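Local coordinates for SusD superfamily protein (Bacteroides vulgatus ATCC 8482, PDB 3JQ0) that is a putative outer-membrane nutrient-binding protein of the SusD family, probably involved in capturing sugars at the cell surface, at residues E191-L194 with W195-R198; T208-K211 with N212-N216. One frame throughout, in Å; residues are numbered along the deposited sequence.

Interaction 1 (E191-L194 with W195-R198); sequences EAYL and WSGR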
loop_
_atom_site.group_PDB
_atom_site.type_symbol
_atom_site.label_atom_id
_atom_site.label_comp_id
_atom_site.label_asym_id
_atom_site.label_seq_id
_atom_site.Cartn_x
_atom_site.Cartn_y
_atom_site.Cartn_z
ATOM N N GLU A 191 8.469 8.009 -6.286
ATOM C CA GLU A 191 7.820 8.408 -5.063
ATOM C C GLU A 191 8.677 9.377 -4.262
ATOM O O GLU A 191 8.181 10.364 -3.695
ATOM C CB GLU A 191 7.492 7.200 -4.168
ATOM C CG GLU A 191 6.536 6.215 -4.801
ATOM C CD GLU A 191 5.989 5.248 -3.774
ATOM O OE1 GLU A 191 6.754 4.576 -3.054
ATOM O OE2 GLU A 191 4.750 5.246 -3.624
ATOM N N ALA A 192 9.964 9.090 -4.165
ATOM C CA ALA A 192 10.868 9.888 -3.347
ATOM C C ALA A 192 11.034 11.297 -3.910
ATOM O O ALA A 192 11.032 12.282 -3.149
ATOM C CB ALA A 192 12.241 9.214 -3.244
ATOM N N TYR A 193 11.139 11.430 -5.243
ATOM C CA TYR A 193 11.284 12.748 -5.832
ATOM C C TYR A 193 9.951 13.497 -5.848
ATOM O O TYR A 193 9.964 14.738 -5.767
ATOM C CB TYR A 193 12.000 12.675 -7.189
ATOM C CG TYR A 193 13.465 12.471 -7.053
ATOM C CD1 TYR A 193 14.040 11.216 -6.890
ATOM C CD2 TYR A 193 14.340 13.558 -7.119
ATOM C CE1 TYR A 193 15.403 11.064 -6.756
ATOM C CE2 TYR A 193 15.708 13.405 -7.002
ATOM C CZ TYR A 193 16.242 12.146 -6.810
ATOM O OH TYR A 193 17.610 11.970 -6.692
ATOM N N LEU A 194 8.800 12.820 -5.941
ATOM C CA LEU A 194 7.553 13.536 -5.684
ATOM C C LEU A 194 7.526 14.116 -4.275
ATOM O O LEU A 194 7.138 15.280 -4.071
ATOM C CB LEU A 194 6.331 12.614 -5.869
ATOM C CG LEU A 194 5.856 12.306 -7.268
ATOM C CD1 LEU A 194 4.641 11.362 -7.207
ATOM C CD2 LEU A 194 5.482 13.585 -8.024
ATOM N N TRP A 195 7.957 13.325 -3.295
ATOM C CA TRP A 195 7.922 13.732 -1.919
ATOM C C TRP A 195 8.879 14.913 -1.688
ATOM O O TRP A 195 8.521 15.949 -1.111
ATOM C CB TRP A 195 8.310 12.587 -0.981
ATOM C CG TRP A 195 8.161 12.927 0.459
ATOM C CD1 TRP A 195 9.081 13.542 1.251
ATOM C CD2 TRP A 195 7.004 12.737 1.274
ATOM N NE1 TRP A 195 8.569 13.744 2.500
ATOM C CE2 TRP A 195 7.301 13.243 2.542
ATOM C CE3 TRP A 195 5.741 12.164 1.050
ATOM C CZ2 TRP A 195 6.386 13.215 3.600
ATOM C CZ3 TRP A 195 4.841 12.156 2.078
ATOM C CH2 TRP A 195 5.181 12.650 3.349
ATOM N N SER A 196 10.110 14.805 -2.179
ATOM C CA SER A 196 10.980 15.972 -1.978
ATOM C C SER A 196 10.489 17.175 -2.764
ATOM O O SER A 196 10.577 18.297 -2.264
ATOM C CB SER A 196 12.426 15.692 -2.296
ATOM O OG SER A 196 12.636 15.358 -3.650
ATOM N N GLY A 197 9.908 16.963 -3.949
ATOM C CA GLY A 197 9.402 18.074 -4.742
ATOM C C GLY A 197 8.275 18.837 -4.026
ATOM O O GLY A 197 8.243 20.065 -4.048
ATOM N N ARG A 198 7.337 18.094 -3.424
ATOM C CA ARG A 198 6.126 18.670 -2.866
ATOM C C ARG A 198 6.221 18.962 -1.382
ATOM O O ARG A 198 5.644 19.966 -0.929
ATOM C CB ARG A 198 4.963 17.731 -3.185
ATOM C CG ARG A 198 3.589 18.157 -2.682
ATOM C CD ARG A 198 3.056 19.383 -3.431
ATOM N NE ARG A 198 1.700 19.634 -2.959
ATOM C CZ ARG A 198 0.743 20.244 -3.635
ATOM N NH1 ARG A 198 0.969 20.717 -4.850
ATOM N NH2 ARG A 198 -0.442 20.316 -3.100
#
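Backbone bonds join Glu191-Leu194 to Trp195-Arg198 as successive turns of helix 182-199. Trp195 N donates to Glu191 O at 3.0 Å, and Ser196 N donates to Ala192 O at 2.9 Å. Gly197 N reaches Tyr193 O, also at 2.9 Å, from above the carbonyl plane. Gly197 has no side chain; a CB there would lie close to Tyr193 O. Arg198 N closes the last of the four i to i+4 bonds on Leu194 O at 2.9 Å.

Side-chain contacts between the two turns are few. In the conformer given, one of two deposited, Ser196 OG sits between the backbone N and the carbonyl carbon (chi1 63°). There OG lies 3.5 Å from both Ala192 O and Tyr193 O without bonding to either, and 4.3 Å from Tyr193 CD2, oblique to the ring. Its hydrogen bonds go to Asp206 and Lys157, and Lys157 also makes a cation-pi contact with the Tyr193 ring. The CB of Trp195 rests 3.5 Å from Glu191 O, while its indole runs outward to helices 97-122 and 448-455.

Polar ends likewise leave the helix. Glu191 bonds to Tyr362 and Gln370, and Arg198 NH2 bonds to Leu455 O. The chemistry implies a division of labour: the backbone holds this segment together, and the side chains join it to its neighbours.

Interaction 2 (T208-K211 with N212-N216); sequences TIAK and NAFEN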
loop_
_atom_site.group_PDB
_atom_site.type_symbol
_atom_site.label_atom_id
_atom_site.label_comp_id
_atom_site.label_asym_id
_atom_site.label_seq_id
_atom_site.Cartn_x
_atom_site.Cartn_y
_atom_site.Cartn_z
ATOM N N THR A 208 10.153 16.620 -12.381
ATOM C CA THR A 208 10.673 16.103 -13.641
ATOM C C THR A 208 11.431 14.799 -13.455
ATOM O O THR A 208 11.249 13.831 -14.183
ATOM C CB THR A 208 11.543 17.166 -14.355
ATOM O OG1 THR A 208 10.721 18.276 -14.680
ATOM C CG2 THR A 208 12.241 16.612 -15.567
ATOM N N ILE A 209 12.293 14.740 -12.432
ATOM C CA ILE A 209 12.982 13.484 -12.107
ATOM C C ILE A 209 11.976 12.375 -11.815
ATOM O O ILE A 209 12.122 11.248 -12.263
ATOM C CB ILE A 209 14.007 13.690 -10.957
ATOM C CG1 ILE A 209 15.126 14.638 -11.438
ATOM C CG2 ILE A 209 14.569 12.370 -10.494
ATOM C CD1 ILE A 209 15.948 15.198 -10.315
ATOM N N ALA A 210 10.976 12.701 -11.017
ATOM C CA ALA A 210 9.944 11.724 -10.695
ATOM C C ALA A 210 9.220 11.213 -11.934
ATOM O O ALA A 210 9.035 9.998 -12.098
ATOM C CB ALA A 210 8.928 12.326 -9.694
ATOM N N LYS A 211 8.775 12.139 -12.780
ATOM C CA LYS A 211 8.090 11.785 -14.020
ATOM C C LYS A 211 8.937 10.814 -14.824
ATOM O O LYS A 211 8.473 9.797 -15.316
ATOM C CB LYS A 211 7.796 13.041 -14.837
ATOM C CG LYS A 211 7.201 12.755 -16.207
ATOM C CD LYS A 211 6.893 14.002 -16.999
ATOM C CE LYS A 211 8.079 14.841 -17.307
ATOM N NZ LYS A 211 7.857 15.836 -18.403
ATOM N N ASN A 212 10.209 11.136 -14.992
ATOM C CA ASN A 212 11.102 10.306 -15.770
ATOM C C ASN A 212 11.302 8.914 -15.169
ATOM O O ASN A 212 11.421 7.936 -15.892
ATOM C CB ASN A 212 12.456 11.010 -16.001
ATOM C CG ASN A 212 12.333 12.249 -16.872
ATOM O OD1 ASN A 212 11.429 12.385 -17.648
ATOM N ND2 ASN A 212 13.279 13.142 -16.712
ATOM N N ALA A 213 11.338 8.852 -13.839
ATOM C CA ALA A 213 11.436 7.577 -13.142
ATOM C C ALA A 213 10.215 6.696 -13.393
ATOM O O ALA A 213 10.328 5.506 -13.730
ATOM C CB ALA A 213 11.667 7.782 -11.643
ATOM N N PHE A 214 9.015 7.273 -13.272
ATOM C CA PHE A 214 7.821 6.521 -13.569
ATOM C C PHE A 214 7.767 6.066 -15.011
ATOM O O PHE A 214 7.358 4.929 -15.313
ATOM C CB PHE A 214 6.550 7.288 -13.172
ATOM C CG PHE A 214 6.421 7.547 -11.681
ATOM C CD1 PHE A 214 6.456 6.524 -10.753
ATOM C CD2 PHE A 214 6.247 8.833 -11.202
ATOM C CE1 PHE A 214 6.318 6.753 -9.418
ATOM C CE2 PHE A 214 6.112 9.078 -9.851
ATOM C CZ PHE A 214 6.140 8.043 -8.962
ATOM N N GLU A 215 8.226 6.912 -15.938
ATOM C CA GLU A 215 8.316 6.522 -17.352
ATOM C C GLU A 215 9.257 5.338 -17.520
ATOM O O GLU A 215 8.992 4.423 -18.299
ATOM C CB GLU A 215 8.726 7.698 -18.216
ATOM C CG GLU A 215 7.740 8.825 -18.331
ATOM C CD GLU A 215 6.538 8.574 -19.204
ATOM O OE1 GLU A 215 6.314 7.407 -19.650
ATOM O OE2 GLU A 215 5.771 9.578 -19.416
ATOM N N ASN A 216 10.352 5.355 -16.778
ATOM C CA ASN A 216 11.327 4.251 -16.870
ATOM C C ASN A 216 10.780 2.900 -16.454
ATOM O O ASN A 216 11.216 1.875 -16.944
ATOM C CB ASN A 216 12.574 4.527 -16.071
ATOM C CG ASN A 216 13.504 5.480 -16.719
ATOM O OD1 ASN A 216 13.455 5.754 -17.918
ATOM N ND2 ASN A 216 14.395 6.011 -15.886
#
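Asn212 lays its side chain beside that of Thr208, one turn earlier on helix 204-217. The two point the same way. Asn212 ND2 lies 3.8 Å from Thr208 CG2. The amide carbon CG of Asn212 also comes within 3.3 Å of Thr208 O. That carbonyl takes its hydrogen bond from Asn212 N at 3.0 Å, and the amide ND2 is too badly angled to add a second. Thr208 OG1 hydrogen-bonds to Asn204 O, a turn earlier.

Phe214 leans back over the preceding turn, with CG anti to its own carbonyl carbon (chi1 -64°). Ring atom CD2 comes 3.2 Å from Ala210 O, and CE2 is 4.3 Å from Ala210 CB. Phe214 N donates to the same carbonyl at 169°, nearly straight. The ring also packs on Leu194, Gln370 and Leu371. Without the ring, as with an alanine here, a gap would probably open between helices 182-199 and 364-377, and Ala210 CB would lose its ring neighbour.

Lys211 and Glu215 share one backbone bond, Glu215 N to Lys211 O at 3.0 Å, and Glu215 CG approaches the same oxygen. Their charged ends stay apart, with Lys211 NZ 6.7 Å from Glu215 OE2. Lys211 forms a salt bridge with Glu380, and Glu215 forms one with Lys218. Ala213 N completes the backbone set by bonding to Ile209 O. The pattern is that of an amphipathic alpha-helix, with Ala210, Ala213 and Phe214 buried and Asn212 exposed, in the helix-rich SusD fold.

How the interactions relate
From the N terminus, helix 182-199 comes first and holds interaction 1. A short connection leads to helix 204-217, which holds interaction 2. Neither contact closes a loop, since each joins consecutive turns of one helix. They neither nest nor cross, but follow in series. The two helices pack directly on each other, with centres of the contacts about 11 Å apart. Ile209 CG2 meets Tyr193 CD2 at 3.6 Å, and Phe214 CZ approaches Glu191 N. Ala210 CB fits near Leu194 N. Helix 364-377 touches both, through Leu194 and Arg198 on one helix and Lys211, Phe214 and Glu215 on the other, so three helices meet here.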